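Local coordinates for protein Thf1 (Thermosynechococcus elongatus, PDB 5MJO), which may take part in the biogenesis of photosynthetic membranes, as a member of the THF1 family, at residues E49-I54 with C98-M103; R58-F63 with T145-R150; H170-L175 with D192-R197. One frame throughout, in Å; residues are numbered along the deposited sequence.

Contact 1. Residues E49-I54 with C98-M103; sequences ELLVEI and CVAEEM. With HG (mercury (II) ion), chain B.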
ATOM      1  N   GLU A  49      12.584   6.362  -3.751  1.00 14.41           N
ATOM      2  CA  GLU A  49      11.903   5.395  -4.611  1.00 14.54           C
ATOM      3  C   GLU A  49      10.370   5.463  -4.546  1.00 12.26           C
ATOM      4  O   GLU A  49       9.676   5.416  -5.577  1.00 14.56           O
ATOM      5  CB  GLU A  49      12.426   3.951  -4.335  1.00 19.11           C
ATOM      6  CG  GLU A  49      13.777   3.733  -4.943  1.00 23.60           C
ATOM      7  CD  GLU A  49      14.410   2.399  -4.574  1.00 37.35           C
ATOM      8  OE1 GLU A  49      13.959   1.720  -3.586  1.00 43.01           O
ATOM      9  OE2 GLU A  49      15.365   1.990  -5.319  1.00 54.30           O
ATOM     10  N   LEU A  50       9.852   5.580  -3.326  1.00 11.60           N
ATOM     11  CA  LEU A  50       8.436   5.644  -3.117  1.00 12.75           C
ATOM     12  C   LEU A  50       7.906   6.981  -3.689  1.00 12.21           C
ATOM     13  O   LEU A  50       6.815   6.965  -4.372  1.00 11.66           O
ATOM     14  CB  LEU A  50       8.119   5.455  -1.665  1.00 16.41           C
ATOM     15  CG  LEU A  50       6.647   5.383  -1.294  1.00 14.11           C
ATOM     16  CD1 LEU A  50       5.965   4.169  -1.872  1.00 15.55           C
ATOM     17  CD2 LEU A  50       6.363   5.421   0.187  1.00 15.10           C
ATOM     18  N   LEU A  51       8.667   8.072  -3.532  1.00 12.14           N
ATOM     19  CA  LEU A  51       8.254   9.379  -4.109  1.00 12.28           C
ATOM     20  C   LEU A  51       8.055   9.223  -5.633  1.00 11.27           C
ATOM     21  O   LEU A  51       7.070   9.715  -6.222  1.00 11.42           O
ATOM     22  CB  LEU A  51       9.249  10.456  -3.827  1.00 15.52           C
ATOM     23  CG  LEU A  51       9.155  11.283  -2.583  1.00 24.22           C
ATOM     24  CD1 LEU A  51      10.507  12.090  -2.439  1.00 21.30           C
ATOM     25  CD2 LEU A  51       7.886  12.200  -2.560  1.00 21.17           C
ATOM     26  N   VAL A  52       9.014   8.606  -6.308  1.00 10.83           N
ATOM     27  CA  VAL A  52       8.989   8.490  -7.780  1.00 11.53           C
ATOM     28  C   VAL A  52       7.811   7.580  -8.181  1.00 11.45           C
ATOM     29  O   VAL A  52       7.066   7.830  -9.131  1.00 12.82           O
ATOM     30  CB  VAL A  52      10.317   7.961  -8.324  1.00 14.13           C
ATOM     31  CG1 VAL A  52      10.219   7.775  -9.811  1.00 16.61           C
ATOM     32  CG2 VAL A  52      11.425   8.977  -8.084  1.00 19.45           C
ATOM     33  N   GLU A  53       7.703   6.460  -7.502  1.00 10.94           N
ATOM     34  CA  GLU A  53       6.693   5.460  -7.769  1.00 10.72           C
ATOM     35  C   GLU A  53       5.287   6.052  -7.702  1.00  9.16           C
ATOM     36  O   GLU A  53       4.441   5.879  -8.629  1.00 11.71           O
ATOM     37  CB  GLU A  53       6.829   4.262  -6.839  1.00 10.75           C
ATOM     38  CG  GLU A  53       5.812   3.216  -7.067  1.00 12.14           C
ATOM     39  CD  GLU A  53       5.941   2.007  -6.160  1.00 16.92           C
ATOM     40  OE1 GLU A  53       6.540   2.187  -5.033  1.00 20.90           O
ATOM     41  OE2 GLU A  53       5.391   0.960  -6.590  1.00 16.34           O
ATOM     42  N   ILE A  54       5.016   6.728  -6.618  1.00 11.77           N
ATOM     43  CA  ILE A  54       3.675   7.283  -6.490  1.00 11.80           C
ATOM     44  C   ILE A  54       3.438   8.372  -7.504  1.00 11.52           C
ATOM     45  O   ILE A  54       2.308   8.483  -8.034  1.00 10.93           O
ATOM     46  CB  ILE A  54       3.370   7.725  -5.062  1.00 10.17           C
ATOM     47  CG1 ILE A  54       3.460   6.551  -4.050  1.00 10.94           C
ATOM     48  CG2 ILE A  54       2.032   8.520  -4.905  1.00 11.37           C
ATOM     49  CD1 ILE A  54       3.427   7.023  -2.590  1.00 13.97           C
ATOM     50  N   CYS A  98       3.248  12.830   1.475  1.00  9.34           N
ATOM     51  CA  CYS A  98       1.834  12.958   1.018  1.00 10.34           C
ATOM     52  C   CYS A  98       1.587  14.311   0.346  1.00 10.56           C
ATOM     53  O   CYS A  98       1.028  14.377  -0.749  1.00 13.02           O
ATOM     54  CB  CYS A  98       0.887  12.786   2.199  1.00 13.81           C
ATOM     55  SG  CYS A  98       0.587  11.066   2.609  1.00 17.02           S
ATOM     56  N   VAL A  99       2.036  15.369   0.994  1.00 13.14           N
ATOM     57  CA  VAL A  99       1.760  16.689   0.424  1.00 14.53           C
ATOM     58  C   VAL A  99       2.504  16.855  -0.892  1.00 13.27           C
ATOM     59  O   VAL A  99       1.936  17.440  -1.864  1.00 15.11           O
ATOM     60  CB  VAL A  99       1.974  17.831   1.372  1.00 18.20           C
ATOM     61  CG1 VAL A  99       1.625  19.146   0.723  1.00 21.51           C
ATOM     62  CG2 VAL A  99       1.151  17.614   2.589  1.00 24.72           C
ATOM     63  N   ALA A 100       3.731  16.301  -1.012  1.00 12.79           N
ATOM     64  CA  ALA A 100       4.443  16.323  -2.286  1.00 12.56           C
ATOM     65  C   ALA A 100       3.679  15.622  -3.406  1.00 13.17           C
ATOM     66  O   ALA A 100       3.831  16.008  -4.610  1.00 17.44           O
ATOM     67  CB  ALA A 100       5.863  15.724  -2.184  1.00 11.59           C
ATOM     68  N   GLU A 101       2.911  14.607  -3.039  1.00 10.51           N
ATOM     69  CA  GLU A 101       2.138  13.837  -4.034  1.00 10.37           C
ATOM     70  C   GLU A 101       0.681  14.377  -4.163  1.00 12.45           C
ATOM     71  O   GLU A 101      -0.167  13.727  -4.757  1.00 13.09           O
ATOM     72  CB  GLU A 101       2.071  12.395  -3.663  1.00  9.98           C
ATOM     73  CG  GLU A 101       3.419  11.680  -3.423  1.00 11.04           C
ATOM     74  CD  GLU A 101       4.255  11.407  -4.674  1.00 10.58           C
ATOM     75  OE1 GLU A 101       3.806  11.718  -5.816  1.00 11.30           O
ATOM     76  OE2 GLU A 101       5.373  10.807  -4.456  1.00 11.53           O
ATOM     77  N   GLU A 102       0.364  15.535  -3.573  1.00 10.40           N
ATOM     78  CA  GLU A 102      -0.951  16.144  -3.644  1.00 13.81           C
ATOM     79  C   GLU A 102      -2.033  15.190  -3.028  1.00 13.50           C
ATOM     80  O   GLU A 102      -3.136  15.047  -3.534  1.00 14.01           O
ATOM     81  CB  GLU A 102      -1.345  16.577  -5.068  1.00 15.92           C
ATOM     82  CG  GLU A 102      -0.451  17.668  -5.576  1.00 21.97           C
ATOM     83  CD  GLU A 102      -1.036  18.588  -6.665  1.00 34.52           C
ATOM     84  OE1 GLU A 102      -2.305  18.855  -6.723  1.00 53.56           O
ATOM     85  OE2 GLU A 102      -0.197  19.094  -7.459  1.00 42.98           O
ATOM     86  N   MET A 103      -1.645  14.596  -1.905  1.00 12.55           N
ATOM     87  CA  MET A 103      -2.533  13.783  -1.100  1.00 13.54           C
ATOM     88  C   MET A 103      -2.627  14.345   0.292  1.00 13.68           C
ATOM     89  O   MET A 103      -1.768  15.059   0.746  1.00 16.62           O
ATOM     90  CB  MET A 103      -2.060  12.335  -1.120  1.00 17.04           C
ATOM     91  CG  MET A 103      -1.889  11.846  -2.534  1.00 17.96           C
ATOM     92  SD  MET A 103      -2.055  10.102  -2.714  1.00 30.68           S
ATOM     93  CE  MET A 103      -1.836   9.687  -4.486  1.00 23.94           C
TER
HETATM   94 HG    HG B 301       2.265   9.819   2.539  1.00 45.33          HG

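Contact 2. Residues R58-F63 with T145-R150; sequences RVNVDF and TGKYSR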
ATOM      1  N   ARG A  58       0.317   8.596 -10.028  1.00 19.95           N
ATOM      2  CA  ARG A  58      -0.789   9.476  -9.699  1.00 21.70           C
ATOM      3  C   ARG A  58      -1.009  10.361 -10.890  1.00 24.87           C
ATOM      4  O   ARG A  58      -2.122  10.946 -11.018  1.00 33.82           O
ATOM      5  CB  ARG A  58      -0.509  10.258  -8.383  1.00 22.63           C
ATOM      6  CG  ARG A  58       0.197  11.485  -8.684  1.00 23.41           C
ATOM      7  CD  ARG A  58       0.283  12.336  -7.465  1.00 29.50           C
ATOM      8  NE  ARG A  58       1.552  13.056  -7.498  1.00 35.65           N
ATOM      9  CZ  ARG A  58       1.709  14.353  -7.721  1.00 28.78           C
ATOM     10  NH1 ARG A  58       0.642  15.142  -7.943  1.00 33.50           N
ATOM     11  NH2 ARG A  58       2.978  14.825  -7.725  1.00 38.86           N
ATOM     12  N   VAL A  59      -0.046  10.454 -11.799  1.00 24.80           N
ATOM     13  CA  VAL A  59      -0.279  11.194 -13.068  1.00 28.44           C
ATOM     14  C   VAL A  59      -0.727  10.370 -14.289  1.00 26.15           C
ATOM     15  O   VAL A  59      -0.891  10.922 -15.436  1.00 29.81           O
ATOM     16  CB  VAL A  59       0.971  11.960 -13.563  1.00 29.04           C
ATOM     17  CG1 VAL A  59       1.367  13.022 -12.518  1.00 32.20           C
ATOM     18  CG2 VAL A  59       2.128  10.978 -13.984  1.00 30.17           C
ATOM     19  N   ASN A  60      -0.866   9.078 -14.095  1.00 19.86           N
ATOM     20  CA  ASN A  60      -1.591   8.266 -15.073  1.00 14.43           C
ATOM     21  C   ASN A  60      -3.054   8.587 -14.903  1.00 13.46           C
ATOM     22  O   ASN A  60      -3.608   8.426 -13.824  1.00 14.69           O
ATOM     23  CB  ASN A  60      -1.346   6.786 -14.748  1.00 14.51           C
ATOM     24  CG  ASN A  60      -1.914   5.816 -15.742  1.00 16.40           C
ATOM     25  OD1 ASN A  60      -3.099   5.856 -16.064  1.00 18.99           O
ATOM     26  ND2 ASN A  60      -1.077   4.937 -16.238  1.00 19.66           N
ATOM     27  N   VAL A  61      -3.698   8.967 -16.001  1.00 15.63           N
ATOM     28  CA  VAL A  61      -5.094   9.410 -15.880  1.00 16.41           C
ATOM     29  C   VAL A  61      -6.064   8.287 -15.516  1.00 16.14           C
ATOM     30  O   VAL A  61      -7.216   8.575 -15.140  1.00 18.29           O
ATOM     31  CB  VAL A  61      -5.599  10.091 -17.178  1.00 17.95           C
ATOM     32  CG1 VAL A  61      -4.773  11.354 -17.487  1.00 21.82           C
ATOM     33  CG2 VAL A  61      -5.498   9.130 -18.344  1.00 19.11           C
ATOM     34  N   ASP A  62      -5.637   7.029 -15.627  1.00 14.63           N
ATOM     35  CA  ASP A  62      -6.470   5.877 -15.234  1.00 14.52           C
ATOM     36  C   ASP A  62      -6.190   5.472 -13.799  1.00 14.89           C
ATOM     37  O   ASP A  62      -6.869   4.577 -13.276  1.00 12.95           O
ATOM     38  CB  ASP A  62      -6.278   4.650 -16.161  1.00 18.61           C
ATOM     39  CG  ASP A  62      -6.954   4.819 -17.575  1.00 32.86           C
ATOM     40  OD1 ASP A  62      -7.592   5.807 -17.843  1.00 40.67           O
ATOM     41  OD2 ASP A  62      -6.804   3.922 -18.412  1.00 50.31           O
ATOM     42  N   PHE A  63      -5.223   6.120 -13.120  1.00 13.18           N
ATOM     43  CA  PHE A  63      -5.038   5.824 -11.701  1.00 15.46           C
ATOM     44  C   PHE A  63      -6.172   6.473 -10.925  1.00 12.71           C
ATOM     45  O   PHE A  63      -6.450   7.635 -11.088  1.00 18.79           O
ATOM     46  CB  PHE A  63      -3.693   6.271 -11.166  1.00 18.40           C
ATOM     47  CG  PHE A  63      -3.601   6.242  -9.646  1.00 18.28           C
ATOM     48  CD1 PHE A  63      -3.519   5.056  -9.031  1.00 18.97           C
ATOM     49  CD2 PHE A  63      -3.742   7.370  -8.869  1.00 18.50           C
ATOM     50  CE1 PHE A  63      -3.434   4.932  -7.650  1.00 19.29           C
ATOM     51  CE2 PHE A  63      -3.618   7.268  -7.465  1.00 22.24           C
ATOM     52  CZ  PHE A  63      -3.511   6.053  -6.874  1.00 18.96           C
ATOM     53  N   THR A 145     -11.848  -0.732 -10.586  1.00 49.80           N
ATOM     54  CA  THR A 145     -10.907  -0.874 -11.661  1.00 50.01           C
ATOM     55  C   THR A 145      -9.909   0.305 -11.564  1.00 49.64           C
ATOM     56  O   THR A 145      -9.865   1.059 -10.563  1.00 50.83           O
ATOM     57  CB  THR A 145     -11.690  -0.918 -12.973  1.00 54.50           C
ATOM     58  OG1 THR A 145     -12.421   0.316 -13.116  1.00 47.58           O
ATOM     59  CG2 THR A 145     -12.684  -2.158 -12.935  1.00 49.38           C
ATOM     60  N   GLY A 146      -9.076   0.435 -12.584  1.00 31.30           N
ATOM     61  CA  GLY A 146      -8.155   1.537 -12.681  1.00 28.30           C
ATOM     62  C   GLY A 146      -6.792   0.937 -12.814  1.00 20.91           C
ATOM     63  O   GLY A 146      -6.569  -0.305 -12.796  1.00 21.85           O
ATOM     64  N   LYS A 147      -5.867   1.830 -12.998  1.00 13.65           N
ATOM     65  CA  LYS A 147      -4.470   1.446 -13.157  1.00 11.88           C
ATOM     66  C   LYS A 147      -3.982   0.727 -11.940  1.00 11.44           C
ATOM     67  O   LYS A 147      -4.129   1.183 -10.832  1.00 12.96           O
ATOM     68  CB  LYS A 147      -3.594   2.690 -13.403  1.00 14.61           C
ATOM     69  CG  LYS A 147      -2.047   2.492 -13.536  1.00 16.32           C
ATOM     70  CD  LYS A 147      -1.650   1.727 -14.767  1.00 19.35           C
ATOM     71  CE  LYS A 147      -0.150   1.517 -14.924  1.00 21.84           C
ATOM     72  NZ  LYS A 147       0.093   0.989 -16.310  1.00 25.10           N
ATOM     73  N   TYR A 148      -3.400  -0.428 -12.173  1.00 11.07           N
ATOM     74  CA  TYR A 148      -2.892  -1.290 -11.121  1.00 10.22           C
ATOM     75  C   TYR A 148      -1.411  -0.884 -10.802  1.00 10.77           C
ATOM     76  O   TYR A 148      -0.578  -0.630 -11.674  1.00 13.18           O
ATOM     77  CB  TYR A 148      -2.958  -2.734 -11.591  1.00 12.54           C
ATOM     78  CG  TYR A 148      -2.150  -3.695 -10.730  1.00 13.45           C
ATOM     79  CD1 TYR A 148      -2.676  -4.143  -9.515  1.00 12.54           C
ATOM     80  CD2 TYR A 148      -0.886  -4.045 -11.081  1.00 15.29           C
ATOM     81  CE1 TYR A 148      -2.004  -4.976  -8.694  1.00 12.41           C
ATOM     82  CE2 TYR A 148      -0.138  -4.867 -10.248  1.00 13.33           C
ATOM     83  CZ  TYR A 148      -0.691  -5.303  -9.023  1.00 13.60           C
ATOM     84  OH  TYR A 148       0.075  -6.112  -8.181  1.00 13.09           O
ATOM     85  N   SER A 149      -1.140  -0.887  -9.513  1.00  8.90           N
ATOM     86  CA  SER A 149       0.165  -0.680  -8.929  1.00  9.26           C
ATOM     87  C   SER A 149       0.529  -1.837  -8.004  1.00  7.53           C
ATOM     88  O   SER A 149      -0.310  -2.414  -7.345  1.00  8.75           O
ATOM     89  CB  SER A 149       0.134   0.622  -8.077  1.00 10.38           C
ATOM     90  OG  SER A 149       1.322   0.806  -7.307  1.00 11.93           O
ATOM     91  N   ARG A 150       1.842  -2.120  -7.923  1.00  9.26           N
ATOM     92  CA  ARG A 150       2.309  -2.977  -6.866  1.00 10.11           C
ATOM     93  C   ARG A 150       1.884  -2.564  -5.473  1.00 10.45           C
ATOM     94  O   ARG A 150       1.686  -3.432  -4.655  1.00  9.09           O
ATOM     95  CB  ARG A 150       3.790  -3.244  -6.975  1.00 15.17           C
ATOM     96  CG  ARG A 150       4.605  -2.172  -6.564  1.00 19.62           C
ATOM     97  CD  ARG A 150       5.640  -2.579  -5.524  1.00 26.26           C
ATOM     98  NE  ARG A 150       6.032  -1.309  -4.891  1.00 16.55           N
ATOM     99  CZ  ARG A 150       6.445  -1.193  -3.628  1.00 16.43           C
ATOM    100  NH1 ARG A 150       6.699  -2.184  -2.802  1.00 18.01           N
ATOM    101  NH2 ARG A 150       6.693   0.021  -3.205  1.00 20.57           N
TER
HETATM  102  O   HOH W   1      -1.546   2.742 -18.274  1.00 31.51           O

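Contact 3. Residues H170-L175 with D192-R197; sequences HLNETL and DLELYR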
ATOM      1  N   HIS A 170      -0.220 -19.963   2.604  1.00 14.06           N
ATOM      2  CA  HIS A 170      -0.374 -20.343   1.234  1.00 11.40           C
ATOM      3  C   HIS A 170      -1.026 -19.187   0.469  1.00 10.32           C
ATOM      4  O   HIS A 170      -2.173 -19.205   0.080  1.00 10.23           O
ATOM      5  CB  HIS A 170      -1.206 -21.624   1.087  1.00 11.74           C
ATOM      6  CG  HIS A 170      -0.618 -22.766   1.850  1.00 14.41           C
ATOM      7  ND1 HIS A 170       0.689 -23.184   1.657  1.00 22.82           N
ATOM      8  CD2 HIS A 170      -1.120 -23.514   2.851  1.00 20.09           C
ATOM      9  CE1 HIS A 170       0.943 -24.158   2.530  1.00 20.68           C
ATOM     10  NE2 HIS A 170      -0.156 -24.398   3.231  1.00 20.58           N
ATOM     11  N   LEU A 171      -0.238 -18.163   0.298  1.00  9.93           N
ATOM     12  CA  LEU A 171      -0.729 -16.877  -0.252  1.00 11.22           C
ATOM     13  C   LEU A 171      -1.282 -17.088  -1.662  1.00 11.34           C
ATOM     14  O   LEU A 171      -2.342 -16.567  -1.989  1.00 12.49           O
ATOM     15  CB  LEU A 171       0.403 -15.841  -0.250  1.00 10.92           C
ATOM     16  CG  LEU A 171       0.127 -14.493  -0.883  1.00 11.74           C
ATOM     17  CD1 LEU A 171      -1.097 -13.838  -0.236  1.00 13.24           C
ATOM     18  CD2 LEU A 171       1.392 -13.671  -0.825  1.00 12.29           C
ATOM     19  N   ASN A 172      -0.550 -17.792  -2.504  1.00 10.10           N
ATOM     20  CA  ASN A 172      -1.000 -17.973  -3.874  1.00 10.06           C
ATOM     21  C   ASN A 172      -2.342 -18.706  -3.983  1.00 10.17           C
ATOM     22  O   ASN A 172      -3.153 -18.452  -4.874  1.00 11.11           O
ATOM     23  CB  ASN A 172       0.064 -18.578  -4.772  1.00 12.01           C
ATOM     24  CG  ASN A 172       1.175 -17.633  -5.066  1.00 14.44           C
ATOM     25  OD1 ASN A 172       1.080 -16.428  -4.818  1.00 16.15           O
ATOM     26  ND2 ASN A 172       2.296 -18.198  -5.474  1.00 21.99           N
ATOM     27  N   GLU A 173      -2.510 -19.702  -3.103  1.00 12.28           N
ATOM     28  CA  GLU A 173      -3.832 -20.452  -3.016  1.00 13.19           C
ATOM     29  C   GLU A 173      -4.940 -19.518  -2.633  1.00 12.46           C
ATOM     30  O   GLU A 173      -6.024 -19.542  -3.237  1.00 12.01           O
ATOM     31  CB  GLU A 173      -3.670 -21.542  -1.990  1.00 15.49           C
ATOM     32  CG  GLU A 173      -4.871 -22.413  -1.809  1.00 20.45           C
ATOM     33  CD  GLU A 173      -4.608 -23.642  -0.968  1.00 28.10           C
ATOM     34  OE1 GLU A 173      -4.671 -23.558   0.281  1.00 43.27           O
ATOM     35  OE2 GLU A 173      -4.332 -24.689  -1.578  1.00 34.10           O
ATOM     36  N   THR A 174      -4.685 -18.626  -1.666  1.00 10.27           N
ATOM     37  CA  THR A 174      -5.679 -17.617  -1.274  1.00 12.09           C
ATOM     38  C   THR A 174      -5.979 -16.658  -2.396  1.00 13.01           C
ATOM     39  O   THR A 174      -7.171 -16.318  -2.656  1.00 13.74           O
ATOM     40  CB  THR A 174      -5.225 -16.906  -0.019  1.00 10.84           C
ATOM     41  OG1 THR A 174      -5.170 -17.887   1.005  1.00 15.08           O
ATOM     42  CG2 THR A 174      -6.198 -15.787   0.356  1.00 12.43           C
ATOM     43  N   LEU A 175      -4.942 -16.211  -3.101  1.00 10.91           N
ATOM     44  CA  LEU A 175      -5.135 -15.320  -4.244  1.00 10.38           C
ATOM     45  C   LEU A 175      -5.917 -16.004  -5.397  1.00 11.49           C
ATOM     46  O   LEU A 175      -6.779 -15.355  -6.061  1.00 13.97           O
ATOM     47  CB  LEU A 175      -3.794 -14.794  -4.723  1.00 11.10           C
ATOM     48  CG  LEU A 175      -3.086 -13.882  -3.740  1.00 11.54           C
ATOM     49  CD1 LEU A 175      -1.684 -13.544  -4.159  1.00 12.28           C
ATOM     50  CD2 LEU A 175      -3.780 -12.547  -3.468  1.00 10.98           C
ATOM     51  N   ASP A 192       4.081  -9.643  -7.840  1.00 11.87           N
ATOM     52  CA  ASP A 192       4.487  -8.454  -7.079  1.00 11.60           C
ATOM     53  C   ASP A 192       4.740  -8.828  -5.613  1.00 13.20           C
ATOM     54  O   ASP A 192       5.686  -8.337  -5.012  1.00 13.80           O
ATOM     55  CB  ASP A 192       3.473  -7.305  -7.147  1.00 12.34           C
ATOM     56  CG  ASP A 192       3.522  -6.541  -8.470  1.00 17.05           C
ATOM     57  OD1 ASP A 192       4.558  -6.666  -9.146  1.00 29.22           O
ATOM     58  OD2 ASP A 192       2.556  -5.879  -8.887  1.00 18.41           O
ATOM     59  N   LEU A 193       3.953  -9.757  -5.076  1.00 11.07           N
ATOM     60  CA  LEU A 193       4.067 -10.112  -3.658  1.00 11.41           C
ATOM     61  C   LEU A 193       5.258 -11.079  -3.479  1.00 11.71           C
ATOM     62  O   LEU A 193       5.908 -11.062  -2.452  1.00 12.82           O
ATOM     63  CB  LEU A 193       2.787 -10.662  -3.045  1.00 10.63           C
ATOM     64  CG  LEU A 193       1.722  -9.574  -2.876  1.00  9.58           C
ATOM     65  CD1 LEU A 193       0.435 -10.107  -2.329  1.00 11.86           C
ATOM     66  CD2 LEU A 193       2.263  -8.461  -2.011  1.00 12.12           C
ATOM     67  N   GLU A 194       5.558 -11.883  -4.508  1.00 11.45           N
ATOM     68  CA  GLU A 194       6.784 -12.759  -4.495  1.00 13.29           C
ATOM     69  C   GLU A 194       8.038 -11.848  -4.422  1.00 11.82           C
ATOM     70  O   GLU A 194       8.927 -12.098  -3.624  1.00 15.82           O
ATOM     71  CB  GLU A 194       6.843 -13.714  -5.730  1.00 16.45           C
ATOM     72  CG  GLU A 194       5.974 -14.926  -5.563  1.00 19.26           C
ATOM     73  CD  GLU A 194       5.584 -15.720  -6.829  1.00 27.20           C
ATOM     74  OE1 GLU A 194       6.031 -15.361  -7.967  1.00 35.47           O
ATOM     75  OE2 GLU A 194       4.791 -16.731  -6.641  1.00 35.84           O
ATOM     76  N   LEU A 195       8.031 -10.747  -5.216  1.00 15.02           N
ATOM     77  CA  LEU A 195       9.159  -9.819  -5.254  1.00 14.24           C
ATOM     78  C   LEU A 195       9.217  -9.051  -3.950  1.00 13.23           C
ATOM     79  O   LEU A 195      10.258  -8.907  -3.373  1.00 16.52           O
ATOM     80  CB  LEU A 195       9.020  -8.909  -6.531  1.00 16.61           C
ATOM     81  CG  LEU A 195      10.100  -7.862  -6.733  1.00 18.08           C
ATOM     82  CD1 LEU A 195      11.492  -8.494  -6.664  1.00 21.05           C
ATOM     83  CD2 LEU A 195       9.795  -7.124  -8.016  1.00 21.49           C
ATOM     84  N   TYR A 196       8.052  -8.537  -3.472  1.00 13.81           N
ATOM     85  CA  TYR A 196       7.986  -7.823  -2.219  1.00 14.90           C
ATOM     86  C   TYR A 196       8.560  -8.661  -1.058  1.00 13.46           C
ATOM     87  O   TYR A 196       9.405  -8.164  -0.307  1.00 15.70           O
ATOM     88  CB  TYR A 196       6.541  -7.376  -1.896  1.00 15.67           C
ATOM     89  CG  TYR A 196       6.311  -6.524  -0.665  1.00 13.48           C
ATOM     90  CD1 TYR A 196       6.730  -5.200  -0.653  1.00 14.96           C
ATOM     91  CD2 TYR A 196       5.730  -7.032   0.482  1.00 16.47           C
ATOM     92  CE1 TYR A 196       6.573  -4.371   0.499  1.00 15.38           C
ATOM     93  CE2 TYR A 196       5.580  -6.225   1.650  1.00 20.09           C
ATOM     94  CZ  TYR A 196       6.002  -4.873   1.628  1.00 18.33           C
ATOM     95  OH  TYR A 196       5.890  -4.009   2.683  1.00 20.07           O
ATOM     96  N   ARG A 197       8.038  -9.897  -0.909  1.00 12.18           N
ATOM     97  CA  ARG A 197       8.480 -10.807   0.140  1.00 13.41           C
ATOM     98  C   ARG A 197      10.000 -11.162   0.002  1.00 14.07           C
ATOM     99  O   ARG A 197      10.638 -11.255   1.018  1.00 17.15           O
ATOM    100  CB  ARG A 197       7.671 -12.041   0.118  1.00 16.77           C
ATOM    101  CG  ARG A 197       6.303 -11.925   0.758  1.00 22.79           C
ATOM    102  CD  ARG A 197       5.537 -13.154   0.385  1.00 25.56           C
ATOM    103  NE  ARG A 197       4.713 -13.603   1.455  1.00 21.27           N
ATOM    104  CZ  ARG A 197       4.061 -14.764   1.504  1.00 23.76           C
ATOM    105  NH1 ARG A 197       4.134 -15.679   0.573  1.00 24.46           N
ATOM    106  NH2 ARG A 197       3.367 -15.029   2.563  1.00 21.14           N
TER
HETATM  107  O   HOH W   2       2.823 -18.387   0.841  1.00 20.64           O

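Contact 1. Residues E49-I54 with C98-M103
I54 and E101 bring the two backbones nearest each other, their CA atoms 7.2 Å apart, where a turn inside helix 41-58 faces the end of helix 88-100. Residues 49-54 are helical throughout. Helix 88-100 stops at A100, and a Schellman motif closes it: M103 N bonds back to C98 O, E102 N bonds to V99 O, and E102 takes the positive phi that the turn requires. The CB of E101, the first residue to leave helical geometry, points toward helix 41-58. Its chain bends at chi2 (-72°), which folds the carboxylate over I54 and brings OE2 to 2.7 Å from L51 O, close enough that a shared proton is possible. The other oxygen, OE1, is in a salt bridge with R58. I54 lays its CG2 methyl against the carboxylate carbon, E101 CD, at 3.7 Å, and L51 CD2 comes to 3.4 Å from E101 OE2. The side of one helix thus packs against the C-terminal end and following turn of another, in an all-helical fold, and F31 of helix 24-34 covers L51 and A100 while F69 of helix 67-80 lies against I54 and M103. Apolar contacts flank the acid: L51 CD2 meets A100 CB, and I54 CG2 meets the terminal methyl CE of M103, each at 4.1 Å. The CB of C98 points away from helix 41-58, and its SG binds a mercury ion at 2.1 Å.

Contact 2. Residues R58-F63 with T145-R150
D62 and K147 join two surface loops, the one linking helix 41-58 to helix 67-80 and the one leading into helix 150-162. The first loop is built on a type I beta turn from N60 to F63, closed by F63 N to N60 O, with an Asx turn at its start in which N60 OD1 accepts from D62 N at 2.8 Å, in the carbonyl plane. A single direct hydrogen bond ties the loops together: K147 N gives to D62 O at 2.9 Å. It is nearly straight at the hydrogen (170°), yet the donor stands well above the carbonyl plane, 56° out of it. G146, just before, passes with its CA 3.4 Å from D62 O; its backbone angles suit glycine, and a beta carbon there would press on that same oxygen. Van der Waals contact follows the lysine. With CG anti to the backbone N (chi1 177°) and a bend at chi2, the K147 chain runs across the N60 amide at about a right angle, bringing CD to 3.6 Å from ND2. Its CB lies 4.2 Å from F63 CB, while L57 of helix 41-58 touches both F63 and K147. An alanine in place of N60 removes the OD1 acceptor of D62 N and the amide that K147 crosses, so the turn would probably lose some of its hold and the lysine chain be freer to move. Water completes the contact: one molecule accepts from N60 ND2 at 3.0 Å and from K147 NZ at 3.1 Å.

Contact 3. Residues H170-L175 with D192-R197
L171 and L193 meet between helical segments 171-175 and 192-197, which run nearly antiparallel, 154° between their directions and 12.1 Å apart at the closest approach of their axes. Helix 171-178 and helix 186-205, to which they belong, form a helical hairpin, and the second lies where a coiled coil is predicted. The apolar part is small. CD2 of L171 touches L193 CD1 at 4.0 Å, and L175 CD1 reaches the same methyl from one turn further on, with L156 and Y157 of helix 150-162 backing L175 and L193 respectively. L171 also packs against R197: chi1 (175°) holds its CG anti to the backbone N, and chi2 then turns CD2 over the centre of one face of the guanidinium, 3.6 Å above the plane. The flat cation is fixed in that orientation by other partners, since NE bonds to Y157 OH and NH2 to T168 O. On the polar side, N172 ND2 donates to E194 OE2 at 3.1 Å. The carboxylate oxygen lies in the amide plane of N172 and is met nearly along its C-O axis, although amide and carboxylate planes are turned 63° against each other. A water at the guanidinium edge joins the two segments once more, accepting from R197 NH1 and, at the helix start, from L171 N at 3.1 Å.

Contact 2 touches both of the others, whereas contacts 1 and 3 lie on opposite sides of the chain's centre, 25 Å apart between centres. Contacts 1 and 2 have centres 14 Å apart, and their segments alternate along the chain. A salt bridge from E53 to R150 ties helix 41-58 to the start of helix 150-162, and the bridge at E101 ties the turn after helix 88-100 to the end of helix 41-58. Contact 3 comes after both along the chain, its centre 21 Å from that of contact 2; Y148 OH probably hydrogen-bonds to D192 OD2. Contact 2, with the residues at its ends, thus bridges the earlier helices and helix 186-205 within one all-helical fold.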